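Side-chain contacts in gamma-glutamyl cyclotransferase (Homo sapiens, PDB 3CRY), which catalyses the release of 5-oxoproline from gamma-glutamyl dipeptides, may contribute to glutathione homeostasis, and can trigger cytochrome c release from mitochondria: residues Leu33-Ala38 and Leu91-Glu96; Gly81-Met86 and Lys118-Arg123; Leu18-Gly23 and Ile108-Ala113; Glu29-His32 and Ser37-Phe40. The protein carries 1 engineered substitution. All coordinates share one frame; numbering follows the deposited sequence. Where two conformers were deposited one is given.

Contact 1 (Leu33-Ala38 and Leu91-Glu96)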
loop_
_atom_site.group_PDB
_atom_site.type_symbol
_atom_site.label_atom_id
_atom_site.label_comp_id
_atom_site.label_asym_id
_atom_site.label_seq_id
_atom_site.Cartn_x
_atom_site.Cartn_y
_atom_site.Cartn_z
ATOM N N LEU A 33 6.607 12.431 -20.256
ATOM C CA LEU A 33 7.203 11.430 -21.176
ATOM C C LEU A 33 6.275 10.258 -21.487
ATOM O O LEU A 33 6.133 9.863 -22.660
ATOM C CB LEU A 33 8.543 10.889 -20.664
ATOM C CG LEU A 33 9.761 11.795 -20.833
ATOM C CD1 LEU A 33 10.939 11.169 -20.086
ATOM C CD2 LEU A 33 10.124 12.015 -22.327
ATOM N N ARG A 34 5.643 9.694 -20.458
ATOM C CA ARG A 34 4.678 8.613 -20.669
ATOM C C ARG A 34 3.234 9.038 -20.395
ATOM O O ARG A 34 2.293 8.413 -20.889
ATOM C CB ARG A 34 5.060 7.365 -19.864
ATOM C CG ARG A 34 6.080 6.486 -20.594
ATOM C CD ARG A 34 6.891 5.627 -19.633
ATOM N NE ARG A 34 7.983 6.368 -19.000
ATOM C CZ ARG A 34 9.217 6.469 -19.498
ATOM N NH1 ARG A 34 9.529 5.883 -20.647
ATOM N NH2 ARG A 34 10.145 7.162 -18.847
ATOM N N ASN A 35 3.068 10.120 -19.635
ATOM C CA ASN A 35 1.731 10.616 -19.293
ATOM C C ASN A 35 1.483 12.031 -19.807
ATOM O O ASN A 35 1.272 12.959 -19.016
ATOM C CB ASN A 35 1.495 10.538 -17.771
ATOM C CG ASN A 35 1.890 9.197 -17.203
ATOM O OD1 ASN A 35 1.137 8.213 -17.300
ATOM N ND2 ASN A 35 3.096 9.133 -16.647
ATOM N N PRO A 36 1.497 12.215 -21.145
ATOM C CA PRO A 36 1.492 13.586 -21.682
ATOM C C PRO A 36 0.263 14.443 -21.359
ATOM O O PRO A 36 0.356 15.670 -21.407
ATOM C CB PRO A 36 1.667 13.402 -23.201
ATOM C CG PRO A 36 1.631 11.968 -23.468
ATOM C CD PRO A 36 1.529 11.185 -22.197
ATOM N N SER A 37 -0.863 13.835 -20.997
ATOM C CA SER A 37 -2.056 14.652 -20.714
ATOM C C SER A 37 -2.256 14.972 -19.208
ATOM O O SER A 37 -3.220 15.641 -18.847
ATOM C CB SER A 37 -3.322 14.048 -21.322
ATOM O OG SER A 37 -3.642 12.818 -20.715
ATOM N N ALA A 38 -1.353 14.484 -18.355
ATOM C CA ALA A 38 -1.367 14.857 -16.929
ATOM C C ALA A 38 -1.350 16.380 -16.791
ATOM O O ALA A 38 -0.594 17.071 -17.485
ATOM C CB ALA A 38 -0.168 14.253 -16.201
ATOM N N LEU A 91 -5.293 5.051 -16.001
ATOM C CA LEU A 91 -5.075 4.204 -14.806
ATOM C C LEU A 91 -4.148 3.011 -15.071
ATOM O O LEU A 91 -3.104 2.841 -14.423
ATOM C CB LEU A 91 -6.423 3.684 -14.270
ATOM C CG LEU A 91 -7.064 4.048 -12.920
ATOM C CD1 LEU A 91 -6.405 5.173 -12.161
ATOM C CD2 LEU A 91 -8.569 4.302 -13.058
ATOM N N ASN A 92 -4.539 2.160 -16.022
ATOM C CA ASN A 92 -3.745 0.984 -16.330
ATOM C C ASN A 92 -2.316 1.297 -16.773
ATOM O O ASN A 92 -1.383 0.585 -16.401
ATOM C CB ASN A 92 -4.467 0.107 -17.360
ATOM C CG ASN A 92 -5.691 -0.565 -16.770
ATOM O OD1 ASN A 92 -5.796 -0.730 -15.554
ATOM N ND2 ASN A 92 -6.634 -0.951 -17.635
ATOM N N SER A 93 -2.156 2.367 -17.547
ATOM C CA SER A 93 -0.835 2.787 -18.011
ATOM C C SER A 93 0.079 3.201 -16.854
ATOM O O SER A 93 1.248 2.815 -16.804
ATOM C CB SER A 93 -0.968 3.918 -19.030
ATOM O OG SER A 93 0.313 4.351 -19.445
ATOM N N LEU A 94 -0.464 3.990 -15.926
ATOM C CA LEU A 94 0.313 4.476 -14.781
ATOM C C LEU A 94 0.776 3.306 -13.915
ATOM O O LEU A 94 1.935 3.249 -13.500
ATOM C CB LEU A 94 -0.520 5.476 -13.973
ATOM C CG LEU A 94 0.205 6.318 -12.915
ATOM C CD1 LEU A 94 1.418 7.087 -13.493
ATOM C CD2 LEU A 94 -0.785 7.251 -12.211
ATOM N N ASP A 95 -0.129 2.349 -13.681
ATOM C CA ASP A 95 0.212 1.112 -12.975
ATOM C C ASP A 95 1.371 0.377 -13.643
ATOM O O ASP A 95 2.317 -0.047 -12.969
ATOM C CB ASP A 95 -1.007 0.173 -12.874
ATOM C CG ASP A 95 -2.103 0.694 -11.941
ATOM O OD1 ASP A 95 -1.956 1.767 -11.294
ATOM O OD2 ASP A 95 -3.150 -0.004 -11.856
ATOM N N GLU A 96 1.295 0.221 -14.967
ATOM C CA GLU A 96 2.331 -0.465 -15.733
ATOM C C GLU A 96 3.683 0.228 -15.592
ATOM O O GLU A 96 4.727 -0.420 -15.463
ATOM C CB GLU A 96 1.917 -0.565 -17.204
ATOM C CG GLU A 96 1.349 -1.926 -17.570
ATOM C CD GLU A 96 2.437 -2.933 -17.847
ATOM O OE1 GLU A 96 3.431 -2.539 -18.489
ATOM O OE2 GLU A 96 2.318 -4.109 -17.438
HETATM O O HOH W 1 -0.116 6.742 -20.821
#

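Contact 2 (Gly81-Met86 and Lys118-Arg123)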
loop_
_atom_site.group_PDB
_atom_site.type_symbol
_atom_site.label_atom_id
_atom_site.label_comp_id
_atom_site.label_asym_id
_atom_site.label_seq_id
_atom_site.Cartn_x
_atom_site.Cartn_y
_atom_site.Cartn_z
ATOM N N GLY A 81 4.387 16.637 -1.967
ATOM C CA GLY A 81 4.407 16.195 -3.344
ATOM C C GLY A 81 3.493 17.040 -4.213
ATOM O O GLY A 81 2.950 18.057 -3.770
ATOM N N VAL A 82 3.335 16.586 -5.453
ATOM C CA VAL A 82 2.503 17.257 -6.458
ATOM C C VAL A 82 1.325 16.349 -6.772
ATOM O O VAL A 82 1.514 15.151 -7.037
ATOM C CB VAL A 82 3.279 17.531 -7.787
ATOM C CG1 VAL A 82 2.299 17.943 -8.929
ATOM C CG2 VAL A 82 4.352 18.610 -7.559
ATOM N N VAL A 83 0.128 16.932 -6.738
ATOM C CA VAL A 83 -1.092 16.249 -7.176
ATOM C C VAL A 83 -1.310 16.566 -8.655
ATOM O O VAL A 83 -1.401 17.752 -9.050
ATOM C CB VAL A 83 -2.330 16.636 -6.321
ATOM C CG1 VAL A 83 -3.553 15.925 -6.838
ATOM C CG2 VAL A 83 -2.084 16.276 -4.820
ATOM N N TRP A 84 -1.391 15.500 -9.454
ATOM C CA TRP A 84 -1.687 15.578 -10.887
ATOM C C TRP A 84 -3.112 15.125 -11.188
ATOM O O TRP A 84 -3.573 14.114 -10.655
ATOM C CB TRP A 84 -0.724 14.683 -11.689
ATOM C CG TRP A 84 0.728 15.078 -11.573
ATOM C CD1 TRP A 84 1.657 14.526 -10.739
ATOM C CD2 TRP A 84 1.403 16.114 -12.305
ATOM N NE1 TRP A 84 2.874 15.152 -10.899
ATOM C CE2 TRP A 84 2.750 16.130 -11.856
ATOM C CE3 TRP A 84 1.005 17.021 -13.310
ATOM C CZ2 TRP A 84 3.716 17.038 -12.369
ATOM C CZ3 TRP A 84 1.962 17.926 -13.818
ATOM C CH2 TRP A 84 3.306 17.926 -13.335
ATOM N N LYS A 85 -3.802 15.854 -12.066
ATOM C CA LYS A 85 -5.114 15.405 -12.546
ATOM C C LYS A 85 -4.922 14.641 -13.848
ATOM O O LYS A 85 -4.304 15.148 -14.805
ATOM C CB LYS A 85 -6.030 16.606 -12.780
ATOM C CG LYS A 85 -7.472 16.236 -13.129
ATOM C CD LYS A 85 -8.258 17.532 -13.316
ATOM C CE LYS A 85 -9.747 17.320 -13.182
ATOM N NZ LYS A 85 -10.451 18.557 -13.652
ATOM N N MET A 86 -5.452 13.422 -13.885
ATOM C CA MET A 86 -5.298 12.542 -15.041
ATOM C C MET A 86 -6.633 11.936 -15.463
ATOM O O MET A 86 -7.558 11.832 -14.637
ATOM C CB MET A 86 -4.288 11.447 -14.699
ATOM C CG MET A 86 -2.855 11.978 -14.581
ATOM S SD MET A 86 -1.667 10.738 -14.018
ATOM C CE MET A 86 -1.580 9.725 -15.477
ATOM N N LYS A 118 -7.221 21.962 2.820
ATOM C CA LYS A 118 -8.279 21.148 2.213
ATOM C C LYS A 118 -7.745 19.727 1.993
ATOM O O LYS A 118 -6.633 19.547 1.475
ATOM C CB LYS A 118 -8.736 21.770 0.886
ATOM C CG LYS A 118 -9.817 20.999 0.104
ATOM C CD LYS A 118 -9.802 21.430 -1.390
ATOM C CE LYS A 118 -10.783 20.649 -2.261
ATOM N NZ LYS A 118 -10.416 20.709 -3.746
ATOM N N GLU A 119 -8.537 18.729 2.384
ATOM C CA GLU A 119 -8.171 17.328 2.184
ATOM C C GLU A 119 -8.551 16.843 0.779
ATOM O O GLU A 119 -9.647 17.133 0.277
ATOM C CB GLU A 119 -8.800 16.432 3.257
ATOM C CG GLU A 119 -8.285 14.994 3.242
ATOM C CD GLU A 119 -8.586 14.263 4.532
ATOM O OE1 GLU A 119 -9.666 13.642 4.620
ATOM O OE2 GLU A 119 -7.725 14.310 5.445
ATOM N N ILE A 120 -7.632 16.096 0.169
ATOM C CA ILE A 120 -7.797 15.556 -1.188
ATOM C C ILE A 120 -7.525 14.059 -1.166
ATOM O O ILE A 120 -6.540 13.630 -0.575
ATOM C CB ILE A 120 -6.725 16.119 -2.165
ATOM C CG1 ILE A 120 -6.511 17.618 -1.992
ATOM C CG2 ILE A 120 -7.082 15.765 -3.617
ATOM C CD1 ILE A 120 -5.782 18.215 -3.160
ATOM N N THR A 121 -8.380 13.268 -1.821
ATOM C CA THR A 121 -8.123 11.816 -1.945
ATOM C C THR A 121 -7.373 11.492 -3.240
ATOM O O THR A 121 -7.853 11.812 -4.341
ATOM C CB THR A 121 -9.430 10.997 -1.844
ATOM O OG1 THR A 121 -10.080 11.324 -0.608
ATOM C CG2 THR A 121 -9.158 9.491 -1.899
ATOM N N CYS A 122 -6.221 10.819 -3.119
ATOM C CA CYS A 122 -5.355 10.559 -4.276
ATOM C C CYS A 122 -4.926 9.102 -4.442
ATOM O O CYS A 122 -4.764 8.386 -3.462
ATOM C CB CYS A 122 -4.056 11.366 -4.154
ATOM S SG CYS A 122 -4.267 13.149 -4.170
ATOM N N ARG A 123 -4.709 8.700 -5.690
ATOM C CA ARG A 123 -3.966 7.465 -5.988
ATOM C C ARG A 123 -2.462 7.751 -5.839
ATOM O O ARG A 123 -1.986 8.832 -6.198
ATOM C CB ARG A 123 -4.283 7.019 -7.418
ATOM C CG ARG A 123 -3.759 5.621 -7.843
ATOM C CD ARG A 123 -4.118 5.364 -9.311
ATOM N NE ARG A 123 -3.963 3.958 -9.732
ATOM C CZ ARG A 123 -4.883 3.004 -9.518
ATOM N NH1 ARG A 123 -6.009 3.276 -8.865
ATOM N NH2 ARG A 123 -4.670 1.760 -9.942
#

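Contact 3 (Leu18-Gly23 and Ile108-Ala113)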
loop_
_atom_site.group_PDB
_atom_site.type_symbol
_atom_site.label_atom_id
_atom_site.label_comp_id
_atom_site.label_asym_id
_atom_site.label_seq_id
_atom_site.Cartn_x
_atom_site.Cartn_y
_atom_site.Cartn_z
ATOM N N LEU A 18 -7.085 11.776 -9.326
ATOM C CA LEU A 18 -5.949 12.574 -8.839
ATOM C C LEU A 18 -4.823 11.633 -8.426
ATOM O O LEU A 18 -5.070 10.597 -7.801
ATOM C CB LEU A 18 -6.378 13.435 -7.654
ATOM C CG LEU A 18 -7.516 14.431 -7.913
ATOM C CD1 LEU A 18 -7.873 15.137 -6.649
ATOM C CD2 LEU A 18 -7.121 15.436 -9.001
ATOM N N TYR A 19 -3.594 12.010 -8.778
ATOM C CA TYR A 19 -2.399 11.180 -8.574
ATOM C C TYR A 19 -1.379 11.995 -7.757
ATOM O O TYR A 19 -1.019 13.093 -8.148
ATOM C CB TYR A 19 -1.815 10.748 -9.938
ATOM C CG TYR A 19 -0.363 10.288 -9.860
ATOM C CD1 TYR A 19 0.028 9.278 -8.962
ATOM C CD2 TYR A 19 0.612 10.839 -10.684
ATOM C CE1 TYR A 19 1.372 8.868 -8.867
ATOM C CE2 TYR A 19 1.949 10.417 -10.614
ATOM C CZ TYR A 19 2.323 9.449 -9.702
ATOM O OH TYR A 19 3.633 9.044 -9.612
ATOM N N PHE A 20 -0.919 11.439 -6.631
ATOM C CA PHE A 20 0.042 12.123 -5.757
ATOM C C PHE A 20 1.450 11.599 -6.044
ATOM O O PHE A 20 1.755 10.412 -5.796
ATOM C CB PHE A 20 -0.334 11.910 -4.269
ATOM C CG PHE A 20 0.656 12.490 -3.277
ATOM C CD1 PHE A 20 0.689 13.874 -3.034
ATOM C CD2 PHE A 20 1.533 11.652 -2.558
ATOM C CE1 PHE A 20 1.609 14.434 -2.109
ATOM C CE2 PHE A 20 2.426 12.198 -1.613
ATOM C CZ PHE A 20 2.458 13.596 -1.390
ATOM N N ALA A 21 2.268 12.476 -6.627
ATOM C CA ALA A 21 3.679 12.162 -6.936
ATOM C C ALA A 21 4.647 12.727 -5.922
ATOM O O ALA A 21 4.525 13.879 -5.547
ATOM C CB ALA A 21 4.044 12.678 -8.322
ATOM N N TYR A 22 5.629 11.916 -5.500
ATOM C CA TYR A 22 6.651 12.371 -4.560
ATOM C C TYR A 22 8.113 12.127 -5.008
ATOM O O TYR A 22 9.057 12.485 -4.281
ATOM C CB TYR A 22 6.393 11.719 -3.186
ATOM C CG TYR A 22 6.357 10.211 -3.226
ATOM C CD1 TYR A 22 7.559 9.458 -3.211
ATOM C CD2 TYR A 22 5.140 9.526 -3.295
ATOM C CE1 TYR A 22 7.539 8.074 -3.281
ATOM C CE2 TYR A 22 5.106 8.106 -3.342
ATOM C CZ TYR A 22 6.308 7.405 -3.341
ATOM O OH TYR A 22 6.299 6.033 -3.392
ATOM N N GLY A 23 8.285 11.491 -6.171
ATOM C CA GLY A 23 9.605 11.126 -6.710
ATOM C C GLY A 23 9.864 11.848 -8.025
ATOM O O GLY A 23 9.613 13.059 -8.112
ATOM N N ILE A 108 -1.715 2.496 -3.805
ATOM C CA ILE A 108 -2.336 2.942 -2.538
ATOM C C ILE A 108 -3.358 4.061 -2.763
ATOM O O ILE A 108 -3.392 4.696 -3.830
ATOM C CB ILE A 108 -1.277 3.430 -1.514
ATOM C CG1 ILE A 108 -0.513 4.668 -2.027
ATOM C CG2 ILE A 108 -0.338 2.274 -1.106
ATOM C CD1 ILE A 108 0.520 5.190 -1.011
ATOM N N GLU A 109 -4.182 4.319 -1.746
ATOM C CA GLU A 109 -5.012 5.521 -1.710
ATOM C C GLU A 109 -4.518 6.308 -0.513
ATOM O O GLU A 109 -4.269 5.728 0.553
ATOM C CB GLU A 109 -6.502 5.170 -1.510
ATOM C CG GLU A 109 -7.450 6.379 -1.526
ATOM C CD GLU A 109 -8.879 5.967 -1.226
ATOM O OE1 GLU A 109 -9.502 5.334 -2.094
ATOM O OE2 GLU A 109 -9.334 6.241 -0.103
ATOM N N VAL A 110 -4.307 7.604 -0.697
ATOM C CA VAL A 110 -3.903 8.468 0.418
ATOM C C VAL A 110 -4.748 9.725 0.477
ATOM O O VAL A 110 -5.316 10.140 -0.521
ATOM C CB VAL A 110 -2.400 8.865 0.355
ATOM C CG1 VAL A 110 -1.503 7.662 0.635
ATOM C CG2 VAL A 110 -2.070 9.521 -0.973
ATOM N N LYS A 111 -4.819 10.325 1.665
ATOM C CA LYS A 111 -5.497 11.596 1.820
ATOM C C LYS A 111 -4.419 12.629 2.155
ATOM O O LYS A 111 -3.632 12.449 3.084
ATOM C CB LYS A 111 -6.567 11.481 2.907
ATOM C CG LYS A 111 -7.780 10.719 2.402
ATOM C CD LYS A 111 -8.710 10.274 3.521
ATOM C CE LYS A 111 -9.951 9.608 2.937
ATOM N NZ LYS A 111 -10.975 9.286 3.990
ATOM N N VAL A 112 -4.362 13.676 1.341
ATOM C CA VAL A 112 -3.327 14.706 1.480
ATOM C C VAL A 112 -3.978 16.069 1.728
ATOM O O VAL A 112 -5.176 16.255 1.472
ATOM C CB VAL A 112 -2.379 14.740 0.242
ATOM C CG1 VAL A 112 -1.640 13.380 0.080
ATOM C CG2 VAL A 112 -3.156 15.090 -1.031
ATOM N N ALA A 113 -3.203 17.002 2.267
ATOM C CA ALA A 113 -3.708 18.325 2.640
ATOM C C ALA A 113 -3.043 19.395 1.785
ATOM O O ALA A 113 -1.819 19.420 1.654
ATOM C CB ALA A 113 -3.435 18.582 4.133
#

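Contact 4 (Glu29-His32 and Ser37-Phe40)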
loop_
_atom_site.group_PDB
_atom_site.type_symbol
_atom_site.label_atom_id
_atom_site.label_comp_id
_atom_site.label_asym_id
_atom_site.label_seq_id
_atom_site.Cartn_x
_atom_site.Cartn_y
_atom_site.Cartn_z
ATOM N N GLU A 29 8.258 17.708 -17.087
ATOM C CA GLU A 29 8.782 17.062 -18.293
ATOM C C GLU A 29 8.981 15.550 -18.139
ATOM O O GLU A 29 8.838 14.801 -19.111
ATOM C CB GLU A 29 10.064 17.722 -18.807
ATOM C CG GLU A 29 10.288 17.419 -20.302
ATOM C CD GLU A 29 11.578 17.993 -20.870
ATOM O OE1 GLU A 29 12.249 18.770 -20.167
ATOM O OE2 GLU A 29 11.931 17.648 -22.027
ATOM N N ARG A 30 9.270 15.103 -16.918
ATOM C CA ARG A 30 9.432 13.683 -16.663
ATOM C C ARG A 30 8.093 12.968 -16.710
ATOM O O ARG A 30 7.969 11.966 -17.413
ATOM C CB ARG A 30 10.148 13.388 -15.338
ATOM C CG ARG A 30 10.185 11.891 -14.970
ATOM C CD ARG A 30 10.901 11.020 -15.994
ATOM N NE ARG A 30 10.676 9.604 -15.683
ATOM C CZ ARG A 30 11.331 8.588 -16.234
ATOM N NH1 ARG A 30 12.269 8.804 -17.145
ATOM N NH2 ARG A 30 11.048 7.353 -15.860
ATOM N N ILE A 31 7.096 13.462 -15.967
ATOM C CA ILE A 31 5.801 12.764 -15.967
ATOM C C ILE A 31 5.172 12.758 -17.375
ATOM O O ILE A 31 4.505 11.801 -17.757
ATOM C CB ILE A 31 4.780 13.313 -14.916
ATOM C CG1 ILE A 31 3.594 12.335 -14.726
ATOM C CG2 ILE A 31 4.355 14.747 -15.233
ATOM C CD1 ILE A 31 2.602 12.726 -13.589
ATOM N N HIS A 32 5.396 13.830 -18.132
ATOM C CA HIS A 32 4.827 13.926 -19.489
ATOM C C HIS A 32 5.421 12.972 -20.521
ATOM O O HIS A 32 4.795 12.728 -21.576
ATOM C CB HIS A 32 4.894 15.375 -19.971
ATOM C CG HIS A 32 3.784 16.223 -19.432
ATOM N ND1 HIS A 32 3.777 17.600 -19.536
ATOM C CD2 HIS A 32 2.616 15.886 -18.809
ATOM C CE1 HIS A 32 2.652 18.076 -19.022
ATOM N NE2 HIS A 32 1.922 17.054 -18.585
ATOM N N SER A 37 -0.863 13.835 -20.997
ATOM C CA SER A 37 -2.056 14.652 -20.714
ATOM C C SER A 37 -2.256 14.972 -19.208
ATOM O O SER A 37 -3.220 15.641 -18.847
ATOM C CB SER A 37 -3.322 14.048 -21.322
ATOM O OG SER A 37 -3.642 12.818 -20.715
ATOM N N ALA A 38 -1.353 14.484 -18.355
ATOM C CA ALA A 38 -1.367 14.857 -16.929
ATOM C C ALA A 38 -1.350 16.380 -16.791
ATOM O O ALA A 38 -0.594 17.071 -17.485
ATOM C CB ALA A 38 -0.168 14.253 -16.201
ATOM N N ALA A 39 -2.178 16.900 -15.896
ATOM C CA ALA A 39 -2.230 18.338 -15.642
ATOM C C ALA A 39 -1.953 18.638 -14.174
ATOM O O ALA A 39 -2.482 17.959 -13.277
ATOM C CB ALA A 39 -3.584 18.886 -16.042
ATOM N N PHE A 40 -1.111 19.638 -13.916
ATOM C CA PHE A 40 -0.866 20.087 -12.539
ATOM C C PHE A 40 -2.185 20.462 -11.868
ATOM O O PHE A 40 -2.986 21.212 -12.438
ATOM C CB PHE A 40 0.075 21.302 -12.504
ATOM C CG PHE A 40 0.308 21.849 -11.104
ATOM C CD1 PHE A 40 1.288 21.294 -10.280
ATOM C CD2 PHE A 40 -0.468 22.909 -10.607
ATOM C CE1 PHE A 40 1.497 21.800 -8.984
ATOM C CE2 PHE A 40 -0.270 23.412 -9.306
ATOM C CZ PHE A 40 0.716 22.840 -8.492
#

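Contact 1 (Leu33-Ala38 and Leu91-Glu96)
Arg34 meets Ser93 through a single water. The water donates to Arg34 O at 2.9 Å. On its other side it lies 2.8 Å from Ser93 OG. The hydroxyl of Ser93 is also hydrogen-bonded to Gln97 NE2, the side-chain amide nitrogen, one helical turn further on.

Asn35 is next and makes the direct touch. Its CG stands beside its own backbone N, anti to the carbonyl carbon (chi1 -48°), which sends the amide toward helix 91-97. The side chain of Leu94 crosses that of Asn35 at about a right angle. One methyl, Leu94 CD1, meets both ends of the amide: it is 4.0 Å from Asn35 OD1 and 4.1 Å from Asn35 ND2. This is van der Waals contact, and the polar partners of the amide lie elsewhere. Asn35 ND2 donates to Gln97 OE1 and to Ile31 O, so the buried NH2 group has two acceptors. These two bonds should fix the rotation of the amide. The carboxamide of Gln97 thus serves both segments, through Asn35 and through Ser93.

Past Asn35 the chain turns back. Asn35 to Ala38 is a type I beta turn, closed by Ala38 N to Asn35 O at 3.1 Å. Ala38 then packs on Met86 of strand 77-87.

Leu94 also touches Phe17, Tyr19 and Met86. Its side chain lies about 4 Å from that of Tyr19, an inferred substrate-binding residue, and about 5 Å from that of Gln98, the engineered residue at the proton-acceptor position. The arrangement is a second shell beside the active site, where the end of one helix and its turn meet the helix leading to the catalytic position.

Contact 2 (Gly81-Met86 and Lys118-Arg123)
The contact belongs to the antiparallel beta sheet of the gamma-glutamylcyclotransferase fold, which curls round like a barrel, and it joins Val83 to Cys122 and Ile120 across the enclosed core. The two strands are not neighbours. Strand 16-21 lies between them and bonds through its backbone to both, to Val82 and Trp84 on one side and to Arg123 on the other. The approach here is therefore made by side chains alone.

Val83 points toward strand 119-126 with both methyls forward. CG1 is anti to the backbone N (chi1 179°), and CG2 is anti to the carbonyl carbon. The sulfur of Cys122 comes in over this fork. Ile120 reaches the same valine from two residues earlier in the strand. This is a looser contact, with Ile120 CD1 4.5 Å from Val83 CG2. Ile120 and Cys122 are on one side of the strand, as its alternation requires. Thr121 between them faces the other way and touches Glu109.

The surrounding residues are mostly apolar. Val83 packs on Phe41 and Ala44, Ile120 on Leu18 and Cys42, and Cys122 on Phe20, an inferred substrate-binding residue. Arg123, on the outward side of the same strand, makes salt bridges to Asp95 of its own chain and to Glu109 of the second subunit.

At the centre, Cys122 SG is anti to its own carbonyl carbon (chi1 -63°), and this rotation brings it evenly onto the valine: Cys122 SG is 3.9 Å from Val83 CG1 and 3.9 Å from Val83 CG2.

Contact 3 (Leu18-Gly23 and Ile108-Ala113)
Phe20 and Val112 make the main interaction, a CH-pi contact. Val112 CG1 sits over one face of the Phe20 ring, 4.0 Å from its centroid and 14° off the ring normal. It is shifted toward one rim, and Phe20 CD1 is its nearest ring atom, at 3.9 Å. Phe20 CE1 follows at 4.1 Å. The ring is swung into this place because CG of Phe20 is anti to its backbone N (chi1 176°). The reaching methyl of Val112 is anti to its own carbonyl carbon.

The second interaction is plain apolar contact. Val110, two residues earlier on the same side of its strand, sets CG2 4.4 Å from Phe20 CB. It meets the root of the side chain, and its approach to the ring is oblique.

These side chains face each other inside the barrel-like sheet. Strand 16-21 leads into the loop with Tyr22 and Gly23, and Tyr19 to Gly23 belong to the inferred substrate-binding site. The sequence Tyr22-Gly23-Ser24 probably corresponds to the YGS signature of this family. The side chain of Phe20 is about 11 Å from that of Gln98, the engineered residue at the proton-acceptor position, so the contact lies in the core and away from that position.

Polar links lie around the apolar contact. Tyr22 OH bonds to Tyr125 O, and Phe20 O accepts from the hydroxyl of Ser124, both on strand 119-126. On the far side of strand 106-114, Glu109 makes a salt bridge to Arg123 of the second subunit. Ile108 and Glu109 also pair with an antiparallel strand of that subunit, which carries the sheet across the dimer interface.

Contact 4 (Glu29-His32 and Ser37-Phe40)
Ala38 is held by Ile31 and His32 at a helix-turn-strand connection, where helix 28-34 leads through a short turn into strand 39-46. The firm part of the contact surrounds this one alanine. His32 NE2 donates to Ala38 O at 2.7 Å, and the bond is nearly straight, with an N-H...O angle of 174°. The oxygen lies at the edge of the imidazole, close to the ring plane. Seen from the carbonyl, the donor is tilted 22° from the peptide plane. The direction of the bond puts a proton on NE2.

Two carbons meet the alanine methyl. Ala38 CB is 4.1 Å from Ile31 CD1, an apolar contact, and also 4.1 Å from His32 CD2 of the imidazole. The methyl is thus touched by two successive helix residues. With an alanine here instead of His32, the carbonyl of Ala38 would probably lose this donor and a gap would open beside its methyl, with the turn held less firmly to the helix.

The other side is looser. Ser37 and Ala39 point away from the helix and are exposed. Phe40 is also exposed, and its ring leads away from the helix toward Val82 and Trp84. The backbone of Ala39 is bonded to Lys85, where the strand joins the sheet. On the helix, Glu29 turns outward and, in the conformer given, makes a salt bridge with Lys182.

Ile31 belongs to the buried side; it also packs on Trp84 and lies near Tyr19. Its CG1 is anti to the backbone N (chi1 -166°), and the extended chain carries CD1 forward to the CB of Ala38.

How the contacts relate
Contacts 2 and 3 lie together in the core, with centres 5 Å apart. Both use the five-strand sheet, and Trp84 N to Tyr19 O and Ile120 N to Val112 O probably bond them. Contacts 1 and 4 form a second group, 9 Å apart; they share helix 28-34 and residues Ser37 and Ala38. The groups are 14 to 15 Å apart. Contacts 1 and 4 are nested in the loop closed by contact 3, while contacts 1 and 2 alternate along the chain. Tyr19 touches Leu94 of contact 1 and Ile31 of contact 4. The inferred substrate-binding strand is thus packed between core and helices.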